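PDB 7D5M: oxidoreductase from Azotobacter vinelandii, which binds NAD and, as a homologue of inositol dehydrogenase, probably catalyses NAD-dependent oxidation of a cyclitol or sugar-like substrate. Local coordinates for residues 54-57 and 58-62; 72-75 and 76-80; 154-158 and 159-163; 216-219 and 220-223. All coordinates share one frame; numbering follows the deposited sequence.

Contact 1. Residues 54-57 and 58-62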
loop_
_atom_site.group_PDB
_atom_site.type_symbol
_atom_site.label_atom_id
_atom_site.label_comp_id
_atom_site.label_asym_id
_atom_site.label_seq_id
_atom_site.Cartn_x
_atom_site.Cartn_y
_atom_site.Cartn_z
ATOM N N ARG A 54 4.612 -44.307 -11.360
ATOM C CA ARG A 54 5.960 -44.829 -11.685
ATOM C C ARG A 54 6.604 -43.945 -12.760
ATOM O O ARG A 54 7.796 -43.627 -12.617
ATOM C CB ARG A 54 5.914 -46.291 -12.137
ATOM C CG ARG A 54 7.286 -46.846 -12.485
ATOM C CD ARG A 54 7.323 -48.351 -12.666
ATOM N NE ARG A 54 7.122 -49.049 -11.402
ATOM C CZ ARG A 54 6.041 -49.760 -11.074
ATOM N NH1 ARG A 54 5.024 -49.892 -11.914
ATOM N NH2 ARG A 54 5.984 -50.339 -9.888
ATOM N N GLU A 55 5.863 -43.578 -13.809
ATOM C CA GLU A 55 6.372 -42.647 -14.852
ATOM C C GLU A 55 6.944 -41.403 -14.165
ATOM O O GLU A 55 8.058 -40.974 -14.526
ATOM C CB GLU A 55 5.274 -42.194 -15.810
ATOM C CG GLU A 55 4.869 -43.240 -16.821
ATOM C CD GLU A 55 3.642 -42.835 -17.620
ATOM O OE1 GLU A 55 3.328 -41.623 -17.659
ATOM O OE2 GLU A 55 2.991 -43.726 -18.183
ATOM N N PHE A 56 6.192 -40.834 -13.225
ATOM C CA PHE A 56 6.557 -39.554 -12.561
ATOM C C PHE A 56 7.739 -39.792 -11.611
ATOM O O PHE A 56 8.704 -39.000 -11.636
ATOM C CB PHE A 56 5.352 -38.933 -11.847
ATOM C CG PHE A 56 5.629 -37.572 -11.262
ATOM C CD1 PHE A 56 6.111 -36.548 -12.063
ATOM C CD2 PHE A 56 5.391 -37.308 -9.923
ATOM C CE1 PHE A 56 6.372 -35.297 -11.526
ATOM C CE2 PHE A 56 5.632 -36.051 -9.396
ATOM C CZ PHE A 56 6.128 -35.052 -10.197
ATOM N N GLY A 57 7.679 -40.842 -10.784
ATOM C CA GLY A 57 8.784 -41.210 -9.877
ATOM C C GLY A 57 10.105 -41.272 -10.630
ATOM O O GLY A 57 11.105 -40.693 -10.143
ATOM N N VAL A 58 10.101 -41.882 -11.816
ATOM C CA VAL A 58 11.333 -42.020 -12.653
ATOM C C VAL A 58 11.808 -40.623 -13.069
ATOM O O VAL A 58 13.040 -40.376 -12.983
ATOM C CB VAL A 58 11.120 -42.952 -13.859
ATOM C CG1 VAL A 58 12.251 -42.843 -14.876
ATOM C CG2 VAL A 58 10.953 -44.392 -13.388
ATOM N N GLN A 59 10.888 -39.718 -13.417
ATOM C CA GLN A 59 11.255 -38.332 -13.817
ATOM C C GLN A 59 11.757 -37.550 -12.593
ATOM O O GLN A 59 12.489 -36.552 -12.794
ATOM C CB GLN A 59 10.102 -37.656 -14.561
ATOM C CG GLN A 59 9.822 -38.270 -15.933
ATOM C CD GLN A 59 11.069 -38.601 -16.729
ATOM O OE1 GLN A 59 11.920 -37.746 -16.984
ATOM N NE2 GLN A 59 11.198 -39.859 -17.138
ATOM N N LEU A 60 11.409 -37.988 -11.378
ATOM C CA LEU A 60 11.935 -37.424 -10.106
ATOM C C LEU A 60 13.263 -38.077 -9.712
ATOM O O LEU A 60 13.808 -37.673 -8.661
ATOM C CB LEU A 60 10.908 -37.607 -8.984
ATOM C CG LEU A 60 9.630 -36.783 -9.092
ATOM C CD1 LEU A 60 8.709 -37.083 -7.917
ATOM C CD2 LEU A 60 9.922 -35.289 -9.157
ATOM N N GLY A 61 13.762 -39.041 -10.495
ATOM C CA GLY A 61 15.059 -39.708 -10.268
ATOM C C GLY A 61 14.952 -40.899 -9.327
ATOM O O GLY A 61 16.002 -41.382 -8.867
ATOM N N VAL A 62 13.739 -41.393 -9.068
ATOM C CA VAL A 62 13.492 -42.561 -8.172
ATOM C C VAL A 62 13.646 -43.853 -8.982
ATOM O O VAL A 62 13.193 -43.897 -10.129
ATOM C CB VAL A 62 12.111 -42.478 -7.497
ATOM C CG1 VAL A 62 11.863 -43.645 -6.551
ATOM C CG2 VAL A 62 11.946 -41.159 -6.761
HETATM O O HOH W 1 8.941 -41.560 -16.940
#
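Phe56 and Leu60 meet one turn apart at the C-terminal end of helix 50-59, where the chain leaves the helix through a Schellman motif in the NAD-binding Rossmann domain. The tight part is the ring: Leu60 CG stands over one face, 4.1 Å from the centroid and 14° off the normal, a CH-pi contact, while Leu60 CD1 comes to 3.6 Å from Phe56 CE2. With CG anti to the backbone N (chi1 -175°), the ring leans toward the helix end and also packs on Arg30. Cutting Phe56 back to an alanine removes the ring, which is likely to leave one flank of Leu60 bare and open a gap beside Arg30.

The looser side is at Gln59, whose chain bends at chi2 and whose NE2 is bridged to Glu55 O by a water, 2.8 Å from NE2 and 2.6 Å from Glu55 O. The Glu55 carboxylate turns elsewhere, to a salt bridge with Arg21. Gln59 O is taken by Gln37 of a second subunit. Gly61, at positive phi (87°), takes the chain out of the helix and brings Val62 back to the last turn, where Val62 N donates to Gly57 O at 2.9 Å.

Contact 2. Residues 72-75 and 76-80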
loop_
_atom_site.group_PDB
_atom_site.type_symbol
_atom_site.label_atom_id
_atom_site.label_comp_id
_atom_site.label_asym_id
_atom_site.label_seq_id
_atom_site.Cartn_x
_atom_site.Cartn_y
_atom_site.Cartn_z
ATOM N N ARG A 72 0.859 -49.484 1.388
ATOM C CA ARG A 72 1.079 -50.738 2.166
ATOM C C ARG A 72 2.286 -51.464 1.568
ATOM O O ARG A 72 3.166 -51.904 2.337
ATOM C CB ARG A 72 -0.178 -51.618 2.229
ATOM C CG ARG A 72 -1.373 -50.911 2.855
ATOM C CD ARG A 72 -2.729 -51.594 2.692
ATOM N NE ARG A 72 -3.054 -52.019 1.331
ATOM C CZ ARG A 72 -3.318 -51.225 0.287
ATOM N NH1 ARG A 72 -3.291 -49.905 0.400
ATOM N NH2 ARG A 72 -3.619 -51.769 -0.885
ATOM N N THR A 73 2.339 -51.579 0.245
ATOM C CA THR A 73 3.469 -52.226 -0.467
ATOM C C THR A 73 4.739 -51.412 -0.228
ATOM O O THR A 73 5.789 -52.006 0.060
ATOM C CB THR A 73 3.193 -52.373 -1.963
ATOM O OG1 THR A 73 1.944 -53.063 -2.043
ATOM C CG2 THR A 73 4.311 -53.106 -2.672
ATOM N N LEU A 74 4.645 -50.087 -0.348
ATOM C CA LEU A 74 5.793 -49.196 -0.058
ATOM C C LEU A 74 6.388 -49.571 1.305
ATOM O O LEU A 74 7.598 -49.846 1.356
ATOM C CB LEU A 74 5.317 -47.745 -0.080
ATOM C CG LEU A 74 6.274 -46.726 0.529
ATOM C CD1 LEU A 74 7.501 -46.526 -0.345
ATOM C CD2 LEU A 74 5.546 -45.410 0.745
ATOM N N PHE A 75 5.578 -49.597 2.367
ATOM C CA PHE A 75 6.071 -49.816 3.752
ATOM C C PHE A 75 6.616 -51.245 3.868
ATOM O O PHE A 75 7.718 -51.399 4.413
ATOM C CB PHE A 75 4.997 -49.514 4.800
ATOM C CG PHE A 75 4.436 -48.116 4.738
ATOM C CD1 PHE A 75 5.150 -47.084 4.145
ATOM C CD2 PHE A 75 3.193 -47.827 5.278
ATOM C CE1 PHE A 75 4.623 -45.802 4.083
ATOM C CE2 PHE A 75 2.670 -46.543 5.216
ATOM C CZ PHE A 75 3.382 -45.536 4.611
ATOM N N GLU A 76 5.904 -52.243 3.336
ATOM C CA GLU A 76 6.295 -53.675 3.479
ATOM C C GLU A 76 7.604 -53.931 2.719
ATOM O O GLU A 76 8.503 -54.555 3.314
ATOM C CB GLU A 76 5.180 -54.613 3.000
ATOM C CG GLU A 76 5.592 -56.082 2.985
ATOM C CD GLU A 76 4.519 -57.070 2.542
ATOM O OE1 GLU A 76 3.600 -56.660 1.786
ATOM O OE2 GLU A 76 4.604 -58.257 2.958
ATOM N N GLN A 77 7.707 -53.476 1.467
ATOM C CA GLN A 77 8.887 -53.731 0.593
ATOM C C GLN A 77 10.091 -52.956 1.128
ATOM O O GLN A 77 11.204 -53.519 1.150
ATOM C CB GLN A 77 8.590 -53.368 -0.862
ATOM C CG GLN A 77 7.633 -54.332 -1.552
ATOM C CD GLN A 77 8.150 -55.750 -1.517
ATOM O OE1 GLN A 77 9.290 -56.026 -1.892
ATOM N NE2 GLN A 77 7.316 -56.655 -1.039
ATOM N N GLU A 78 9.892 -51.704 1.554
ATOM C CA GLU A 78 11.017 -50.865 2.042
ATOM C C GLU A 78 11.590 -51.471 3.331
ATOM O O GLU A 78 12.811 -51.409 3.507
ATOM C CB GLU A 78 10.564 -49.409 2.185
ATOM C CG GLU A 78 10.444 -48.717 0.836
ATOM C CD GLU A 78 11.778 -48.429 0.166
ATOM O OE1 GLU A 78 12.660 -47.831 0.846
ATOM O OE2 GLU A 78 11.937 -48.808 -1.027
ATOM N N ALA A 79 10.745 -52.051 4.187
ATOM C CA ALA A 79 11.126 -52.687 5.476
ATOM C C ALA A 79 12.149 -53.808 5.230
ATOM O O ALA A 79 12.903 -54.135 6.156
ATOM C CB ALA A 79 9.891 -53.217 6.171
ATOM N N ARG A 80 12.166 -54.382 4.027
ATOM C CA ARG A 80 13.034 -55.543 3.689
ATOM C C ARG A 80 14.455 -55.077 3.344
ATOM O O ARG A 80 15.363 -55.930 3.368
ATOM C CB ARG A 80 12.436 -56.326 2.521
ATOM C CG ARG A 80 11.119 -57.017 2.840
ATOM C CD ARG A 80 10.716 -57.830 1.628
ATOM N NE ARG A 80 9.389 -58.423 1.697
ATOM C CZ ARG A 80 8.838 -59.140 0.717
ATOM N NH1 ARG A 80 9.501 -59.360 -0.408
ATOM N NH2 ARG A 80 7.621 -59.636 0.862
#
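Thr73 and Gln77 run alongside each other, one turn apart on helix 71-78, and Thr73 CG2 touches Gln77 CG at 3.7 Å. This apolar contact depends on the methyl branch: CG2 is anti to the backbone N, which leaves OG1 beside that nitrogen (chi1 -54°), where it bonds Asp70 OD1, just before the helix starts. A second apolar pair lies along the helix, with Leu74 CD1 against Glu78 CG at 3.9 Å, so the aliphatic part of the glutamate serves as packing surface.

Backbone hydrogen bonds form the next group, four consecutive i to i+4 links. The straightest runs from Gln77 N to Thr73 O, 2.8 Å long with an angle of 167° at the hydrogen. Ala79 N to Phe75 O is longer, at 3.1 Å, and more bent.

Polar side-chain contacts divide by burial. The Glu78 chain bends at chi2 (-71°) and carries its buried carboxylate away from residues 72-75: OE1 meets Arg66 NH2 and Ile85 N, while OE2 meets Tyr68 OH. This grip on both oxygens would be expected to favour the charged form. On the exposed side, Arg80 NH2 and Glu76 OE2 make only a long ion pair of 3.9 Å, and Gln77 NE2 sits 3.4 Å above the plane of the Arg80 guanidinium.

Leu74 and Glu78 pack on Ala43 of strand 39-45, and Phe75 on Ala103 and Ala104 of helix 97-106. The arrangement is that of an amphipathic helix laid against the parallel sheet of a Rossmann fold.

Contact 3. Residues 154-158 and 159-163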
loop_
_atom_site.group_PDB
_atom_site.type_symbol
_atom_site.label_atom_id
_atom_site.label_comp_id
_atom_site.label_asym_id
_atom_site.label_seq_id
_atom_site.Cartn_x
_atom_site.Cartn_y
_atom_site.Cartn_z
ATOM N N ARG A 154 5.525 -14.027 18.017
ATOM C CA ARG A 154 5.464 -14.839 19.259
ATOM C C ARG A 154 6.306 -14.160 20.340
ATOM O O ARG A 154 5.822 -14.012 21.474
ATOM C CB ARG A 154 5.996 -16.256 19.036
ATOM C CG ARG A 154 5.912 -17.131 20.279
ATOM C CD ARG A 154 6.855 -18.308 20.223
ATOM N NE ARG A 154 8.236 -17.835 20.287
ATOM C CZ ARG A 154 8.837 -17.328 21.366
ATOM N NH1 ARG A 154 8.199 -17.213 22.524
ATOM N NH2 ARG A 154 10.093 -16.934 21.278
ATOM N N ALA A 155 7.544 -13.811 20.002
ATOM C CA ALA A 155 8.543 -13.277 20.953
ATOM C C ALA A 155 8.078 -11.912 21.462
ATOM O O ALA A 155 8.247 -11.631 22.666
ATOM C CB ALA A 155 9.897 -13.203 20.301
ATOM N N MET A 156 7.518 -11.076 20.577
ATOM C CA MET A 156 7.052 -9.721 20.973
ATOM C C MET A 156 5.911 -9.862 21.982
ATOM O O MET A 156 5.887 -9.116 22.981
ATOM C CB MET A 156 6.578 -8.925 19.754
ATOM C CG MET A 156 7.703 -8.525 18.838
ATOM S SD MET A 156 7.034 -7.912 17.289
ATOM C CE MET A 156 6.419 -6.309 17.804
ATOM N N ILE A 157 4.986 -10.774 21.721
ATOM C CA ILE A 157 3.793 -11.005 22.583
ATOM C C ILE A 157 4.288 -11.492 23.949
ATOM O O ILE A 157 3.824 -10.942 24.972
ATOM C CB ILE A 157 2.807 -11.974 21.907
ATOM C CG1 ILE A 157 2.150 -11.306 20.691
ATOM C CG2 ILE A 157 1.765 -12.479 22.896
ATOM C CD1 ILE A 157 1.416 -12.252 19.771
ATOM N N ALA A 158 5.196 -12.473 23.963
ATOM C CA ALA A 158 5.744 -13.077 25.203
ATOM C C ALA A 158 6.472 -12.027 26.052
ATOM O O ALA A 158 6.442 -12.165 27.293
ATOM C CB ALA A 158 6.635 -14.240 24.865
ATOM N N ASP A 159 7.080 -11.016 25.431
ATOM C CA ASP A 159 7.848 -9.939 26.105
ATOM C C ASP A 159 6.925 -8.772 26.502
ATOM O O ASP A 159 7.447 -7.769 27.001
ATOM C CB ASP A 159 8.987 -9.446 25.211
ATOM C CG ASP A 159 10.172 -8.847 25.954
ATOM O OD1 ASP A 159 10.261 -9.021 27.191
ATOM O OD2 ASP A 159 10.999 -8.206 25.282
ATOM N N GLY A 160 5.617 -8.876 26.260
ATOM C CA GLY A 160 4.613 -7.883 26.694
ATOM C C GLY A 160 4.540 -6.659 25.794
ATOM O O GLY A 160 3.950 -5.636 26.235
ATOM N N GLU A 161 5.073 -6.732 24.566
ATOM C CA GLU A 161 5.178 -5.552 23.669
ATOM C C GLU A 161 3.773 -5.096 23.246
ATOM O O GLU A 161 3.641 -3.917 22.912
ATOM C CB GLU A 161 6.059 -5.832 22.451
ATOM C CG GLU A 161 7.516 -6.046 22.810
ATOM C CD GLU A 161 8.499 -6.028 21.653
ATOM O OE1 GLU A 161 8.427 -5.076 20.857
ATOM O OE2 GLU A 161 9.371 -6.950 21.590
ATOM N N LEU A 162 2.770 -5.977 23.266
ATOM C CA LEU A 162 1.371 -5.623 22.897
ATOM C C LEU A 162 0.557 -5.250 24.141
ATOM O O LEU A 162 -0.578 -4.798 23.966
ATOM C CB LEU A 162 0.685 -6.776 22.162
ATOM C CG LEU A 162 1.325 -7.248 20.860
ATOM C CD1 LEU A 162 0.319 -8.019 20.032
ATOM C CD2 LEU A 162 1.896 -6.102 20.053
ATOM N N GLY A 163 1.113 -5.387 25.350
ATOM C CA GLY A 163 0.320 -5.322 26.590
ATOM C C GLY A 163 -0.564 -6.545 26.725
ATOM O O GLY A 163 -0.202 -7.615 26.196
HETATM O O HOH W 2 2.254 -8.545 24.621
#
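Met156 and Glu161 cross at about a right angle beside the end of helix 148-158, where the carboxylate of Glu161 lies across the CB and CG of Met156. The nearest van der Waals approach of these side chains is Glu161 OE2 to Met156 CG, 3.6 Å. Glu161 CG stands beside its own backbone N (chi1 -67°) and the chain then runs extended, carrying OE2 on to a hydrogen bond with His312 NE2. With an alanine in place of Glu161, His312 NE2 would probably lose this acceptor and the stem of Met156 would be uncovered. The apolar pair is Ile157 CG1 on Leu162 CD1, 3.8 Å apart, which together face Val275 and Leu282 of the mixed sheet.

Backbone bonds mark the helix end as a Schellman motif: Gly160 turns to positive phi (80°), Glu161 N reaches back to Met156 O at 3.0 Å, and Gly160 N donates to Ile157 O. A type I turn from Gly160 to Gly163 then leads toward strand 165-173.

A water adds a further link. It donates to Ile157 O at 2.9 Å, accepts from Leu162 N, and donates again to Gly163 O.

Contact 4. Residues 216-219 and 220-223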
loop_
_atom_site.group_PDB
_atom_site.type_symbol
_atom_site.label_atom_id
_atom_site.label_comp_id
_atom_site.label_asym_id
_atom_site.label_seq_id
_atom_site.Cartn_x
_atom_site.Cartn_y
_atom_site.Cartn_z
ATOM N N VAL A 216 0.814 -20.589 17.616
ATOM C CA VAL A 216 2.276 -20.311 17.717
ATOM C C VAL A 216 2.475 -19.005 18.496
ATOM O O VAL A 216 3.372 -18.962 19.353
ATOM C CB VAL A 216 2.958 -20.253 16.337
ATOM C CG1 VAL A 216 4.433 -19.894 16.460
ATOM C CG2 VAL A 216 2.788 -21.563 15.583
ATOM N N MET A 217 1.699 -17.965 18.189
ATOM C CA MET A 217 1.902 -16.605 18.755
ATOM C C MET A 217 1.427 -16.536 20.213
ATOM O O MET A 217 2.031 -15.765 20.979
ATOM C CB MET A 217 1.143 -15.564 17.930
ATOM C CG MET A 217 1.688 -15.388 16.547
ATOM S SD MET A 217 0.832 -14.041 15.687
ATOM C CE MET A 217 1.607 -14.150 14.074
ATOM N N LEU A 218 0.400 -17.313 20.562
ATOM C CA LEU A 218 -0.309 -17.273 21.872
ATOM C C LEU A 218 -0.407 -18.697 22.405
ATOM O O LEU A 218 -1.495 -19.270 22.495
ATOM C CB LEU A 218 -1.689 -16.637 21.674
ATOM C CG LEU A 218 -1.668 -15.198 21.153
ATOM C CD1 LEU A 218 -2.931 -14.877 20.371
ATOM C CD2 LEU A 218 -1.483 -14.196 22.284
ATOM N N PRO A 219 0.749 -19.328 22.714
ATOM C CA PRO A 219 0.783 -20.750 23.050
ATOM C C PRO A 219 0.000 -21.117 24.321
ATOM O O PRO A 219 -0.419 -22.267 24.417
ATOM C CB PRO A 219 2.287 -21.038 23.216
ATOM C CG PRO A 219 2.885 -19.696 23.565
ATOM C CD PRO A 219 2.084 -18.707 22.740
ATOM N N GLU A 220 -0.172 -20.167 25.248
ATOM C CA GLU A 220 -0.841 -20.403 26.560
ATOM C C GLU A 220 -2.334 -20.100 26.452
ATOM O O GLU A 220 -3.061 -20.394 27.411
ATOM C CB GLU A 220 -0.225 -19.557 27.678
ATOM C CG GLU A 220 1.228 -19.890 27.979
ATOM C CD GLU A 220 1.608 -21.353 27.814
ATOM O OE1 GLU A 220 0.883 -22.225 28.348
ATOM O OE2 GLU A 220 2.622 -21.620 27.136
ATOM N N PHE A 221 -2.786 -19.533 25.334
ATOM C CA PHE A 221 -4.218 -19.205 25.129
ATOM C C PHE A 221 -5.016 -20.497 24.971
ATOM O O PHE A 221 -4.553 -21.432 24.294
ATOM C CB PHE A 221 -4.422 -18.246 23.954
ATOM C CG PHE A 221 -4.412 -16.809 24.399
ATOM C CD1 PHE A 221 -3.396 -16.333 25.212
ATOM C CD2 PHE A 221 -5.430 -15.947 24.030
ATOM C CE1 PHE A 221 -3.397 -15.018 25.641
ATOM C CE2 PHE A 221 -5.426 -14.631 24.460
ATOM C CZ PHE A 221 -4.420 -14.182 25.279
ATOM N N ARG A 222 -6.193 -20.515 25.594
ATOM C CA ARG A 222 -7.135 -21.656 25.562
ATOM C C ARG A 222 -8.513 -21.135 25.175
ATOM O O ARG A 222 -9.000 -20.206 25.833
ATOM C CB ARG A 222 -7.204 -22.342 26.926
ATOM C CG ARG A 222 -5.880 -22.936 27.381
ATOM C CD ARG A 222 -5.406 -24.087 26.514
ATOM N NE ARG A 222 -4.148 -24.602 27.045
ATOM C CZ ARG A 222 -2.932 -24.240 26.639
ATOM N NH1 ARG A 222 -2.773 -23.367 25.655
ATOM N NH2 ARG A 222 -1.869 -24.765 27.220
ATOM N N ILE A 223 -9.117 -21.742 24.161
ATOM C CA ILE A 223 -10.508 -21.422 23.753
ATOM C C ILE A 223 -11.449 -22.005 24.814
ATOM O O ILE A 223 -11.346 -23.226 25.100
ATOM C CB ILE A 223 -10.809 -21.952 22.340
ATOM C CG1 ILE A 223 -9.796 -21.446 21.312
ATOM C CG2 ILE A 223 -12.235 -21.611 21.944
ATOM C CD1 ILE A 223 -9.761 -22.259 20.044
#
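Leu218 and Phe221 meet across a tight turn, and Leu218 CB and its CD2 branch make the apolar contact. Leu218 CG lies beside its own backbone N (chi1 -61°); together with chi2, this puts CD2 over one face of the phenylalanine ring: 4.1 Å from the centroid, 16° off the normal and displaced toward the rim, a CH-pi contact. Leu218 CB adds a second touch, 3.9 Å from Phe221 CG. The ring's chi1 departs from the usual staggered position. Its edge-to-face partner is Tyr250 of strand 243-250, and it also rests on Ile165.

The turn is a type I beta turn from Leu218 to Phe221, by which the chain passes from helix 202-217 toward strand 223-231 of the mixed sheet. It is closed by Phe221 N donating to Leu218 O at 3.1 Å. Pro219, at the second position with its ring fixing phi, suits this geometry.

Arg222 folds back over the exposed side of the turn. Its chain bends at chi2 and is straight at chi3, returning the guanidinium to the main chain. NH1 then grips two carbonyls: Pro219 O at 2.9 Å, lying in the guanidinium plane with an angle of 162° at the hydrogen, and Phe221 O at 3.0 Å, also close to that plane. Glu220, bent at chi2, brings OE1 to 3.9 Å from Arg222 NH2, a long ion pair in which the oxygen stands well out of the guanidinium plane, so charge alone joins them.

Overall arrangement
The four contacts fall into two pairs, one in each family region, on opposite sides of the chain's centre. Contacts 1 and 2 belong to successive helices of the Rossmann domain, centres 18 Å apart without touching; contacts 3 and 4 do touch, Ile157 CG2 meeting Leu218 CD2 at 3.7 Å. Contacts 1 to 3 are partly buried, whereas contact 4 is a surface turn in which one of the five touching residues is buried. Contacts 1 and 3 share the Schellman ending, yet only contact 1 also meets another subunit. Contact 2 stays largely helical and buries a carboxylate; contact 4 instead uses an arginine on backbone carbonyls.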